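Local coordinates for Atu0111 protein (Agrobacterium tumefaciens, PDB 2FSQ) that is of unknown function but belongs to the 2H clan, consistent with a role related to that of the 2H phosphoesterases, at residues A76-S81 and L183-S188. Sequence-based numbering, arbitrary orientation.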
loop_
_atom_site.group_PDB
_atom_site.type_symbol
_atom_site.label_atom_id
_atom_site.label_comp_id
_atom_site.label_asym_id
_atom_site.label_seq_id
_atom_site.Cartn_x
_atom_site.Cartn_y
_atom_site.Cartn_z
ATOM N N ALA A 76 7.652 -3.688 -10.950
ATOM C CA ALA A 76 6.491 -4.539 -11.162
ATOM C C ALA A 76 5.260 -3.724 -10.825
ATOM O O ALA A 76 4.974 -3.442 -9.644
ATOM C CB ALA A 76 6.552 -5.780 -10.294
ATOM N N PHE A 77 4.546 -3.285 -11.859
ATOM C CA PHE A 77 3.366 -2.440 -11.666
ATOM C C PHE A 77 2.153 -3.305 -11.388
ATOM O O PHE A 77 1.947 -4.335 -12.042
ATOM C CB PHE A 77 3.104 -1.572 -12.918
ATOM C CG PHE A 77 4.054 -0.416 -13.059
ATOM C CD1 PHE A 77 3.695 0.868 -12.634
ATOM C CD2 PHE A 77 5.319 -0.612 -13.601
ATOM C CE1 PHE A 77 4.586 1.928 -12.765
ATOM C CE2 PHE A 77 6.204 0.432 -13.745
ATOM C CZ PHE A 77 5.848 1.707 -13.325
ATOM N N THR A 78 1.347 -2.876 -10.428
ATOM C CA THR A 78 0.105 -3.547 -10.086
ATOM C C THR A 78 -1.017 -3.032 -11.011
ATOM O O THR A 78 -0.905 -1.954 -11.591
ATOM C CB THR A 78 -0.234 -3.247 -8.620
ATOM O OG1 THR A 78 -0.271 -1.822 -8.453
ATOM C CG2 THR A 78 0.860 -3.798 -7.710
ATOM N N PRO A 79 -2.112 -3.792 -11.144
ATOM C CA PRO A 79 -3.202 -3.340 -12.026
ATOM C C PRO A 79 -3.848 -2.044 -11.538
ATOM O O PRO A 79 -3.952 -1.812 -10.340
ATOM C CB PRO A 79 -4.222 -4.495 -11.963
ATOM C CG PRO A 79 -3.376 -5.683 -11.569
ATOM C CD PRO A 79 -2.373 -5.133 -10.589
ATOM N N VAL A 80 -4.317 -1.222 -12.464
ATOM C CA VAL A 80 -5.019 -0.012 -12.072
ATOM C C VAL A 80 -6.194 -0.332 -11.139
ATOM O O VAL A 80 -6.419 0.372 -10.136
ATOM C CB VAL A 80 -5.479 0.788 -13.307
ATOM C CG1 VAL A 80 -6.439 1.907 -12.893
ATOM C CG2 VAL A 80 -4.260 1.325 -14.058
ATOM N N SER A 81 -6.928 -1.407 -11.415
ATOM C CA SER A 81 -8.101 -1.716 -10.598
ATOM C C SER A 81 -7.754 -2.181 -9.167
ATOM O O SER A 81 -8.656 -2.319 -8.341
ATOM C CB SER A 81 -8.994 -2.769 -11.254
ATOM O OG SER A 81 -8.292 -3.999 -11.384
ATOM N N LEU A 183 2.196 1.971 -6.415
ATOM C CA LEU A 183 2.077 1.874 -7.864
ATOM C C LEU A 183 2.917 0.708 -8.395
ATOM O O LEU A 183 2.578 0.120 -9.420
ATOM C CB LEU A 183 2.521 3.177 -8.541
ATOM C CG LEU A 183 1.649 4.400 -8.243
ATOM C CD1 LEU A 183 2.207 5.593 -8.979
ATOM C CD2 LEU A 183 0.195 4.163 -8.633
ATOM N N SER A 184 4.014 0.381 -7.708
ATOM C CA SER A 184 4.901 -0.676 -8.207
ATOM C C SER A 184 5.738 -1.240 -7.083
ATOM O O SER A 184 5.813 -0.663 -5.993
ATOM C CB SER A 184 5.844 -0.146 -9.301
ATOM O OG SER A 184 6.902 0.608 -8.749
ATOM N N TYR A 185 6.394 -2.357 -7.384
ATOM C CA TYR A 185 7.433 -2.909 -6.526
ATOM C C TYR A 185 8.762 -2.844 -7.252
ATOM O O TYR A 185 8.826 -3.092 -8.458
ATOM C CB TYR A 185 7.118 -4.365 -6.186
ATOM C CG TYR A 185 6.014 -4.501 -5.175
ATOM C CD1 TYR A 185 6.316 -4.658 -3.819
ATOM C CD2 TYR A 185 4.678 -4.426 -5.552
ATOM C CE1 TYR A 185 5.316 -4.746 -2.876
ATOM C CE2 TYR A 185 3.658 -4.520 -4.598
ATOM C CZ TYR A 185 3.995 -4.671 -3.266
ATOM O OH TYR A 185 3.011 -4.775 -2.322
ATOM N N ILE A 186 9.827 -2.581 -6.509
ATOM C CA ILE A 186 11.171 -2.620 -7.088
ATOM C C ILE A 186 11.569 -4.087 -7.305
ATOM O O ILE A 186 11.595 -4.874 -6.353
ATOM C CB ILE A 186 12.210 -1.969 -6.159
ATOM C CG1 ILE A 186 11.743 -0.583 -5.705
ATOM C CG2 ILE A 186 13.594 -1.961 -6.824
ATOM C CD1 ILE A 186 11.715 0.428 -6.787
ATOM N N VAL A 187 11.864 -4.450 -8.555
ATOM C CA VAL A 187 12.337 -5.796 -8.882
ATOM C C VAL A 187 13.860 -5.898 -8.844
ATOM O O VAL A 187 14.405 -6.904 -8.359
ATOM C CB VAL A 187 11.808 -6.239 -10.259
ATOM C CG1 VAL A 187 12.227 -7.688 -10.559
ATOM C CG2 VAL A 187 10.302 -6.090 -10.309
ATOM N N SER A 188 14.535 -4.859 -9.351
ATOM C CA SER A 188 15.997 -4.757 -9.269
ATOM C C SER A 188 16.382 -3.326 -8.982
ATOM O O SER A 188 15.702 -2.409 -9.435
ATOM C CB SER A 188 16.690 -5.255 -10.546
ATOM O OG SER A 188 16.271 -4.544 -11.703
HETATM O O HOH W 1 0.075 0.507 -10.440
#
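F77 lays one face of its ring over S184: the S184 CB lies 4.1 Å from the centroid of the F77 ring, only 9° off the ring normal, a CH-pi contact made almost squarely over the centre. A chi1 of -75° sets the F77 ring beside its own backbone N and anti to its carbonyl carbon, which swings it over the partner strand. S184 OG makes its hydrogen bond elsewhere, with P140 O, and it is CB that meets the ring.

On the opposite face of this two-stranded ribbon A76 and Y185 project together. Their main chains are tied by a reciprocal pair, A76 N to Y185 O at 2.8 Å and Y185 N to A76 O at 2.9 Å; the first lies in the carbonyl plane of Y185, whereas the second reaches A76 O tilted 32° from its plane. V187 CG2 comes in beside A76, 3.8 Å from A76 CB and touching its N as well. The methyl of T78 comes to the edge of the Y185 ring, with its CG2 4.2 Å from Y185 CE2; the phenol oxygen is hydrogen-bonded to R30 NH1, and H26 meets the same ring nearly at right angles.

Beyond F77 the bond from T78 N to L183 O is weak at 3.4 Å. A water bridges the gap by donating to both T78 O and L183 O, the latter at 2.7 Å, which helps satisfy carbonyls in this buried contact. R63 NH2, from helix 54-67, also hydrogen-bonds T78 O, while that helix packs against F77. The pairing of 75-77 with 184-186 is a short antiparallel beta ribbon, with one hydrogen-bonded pair, A76 with Y185, and one non-hydrogen-bonded pair, F77 with S184. It links the chain leading into strand 84-92 of the four-stranded sheet to the chain leaving strand 179-182 of the three-stranded sheet, consistent with a two-lobed 2H fold.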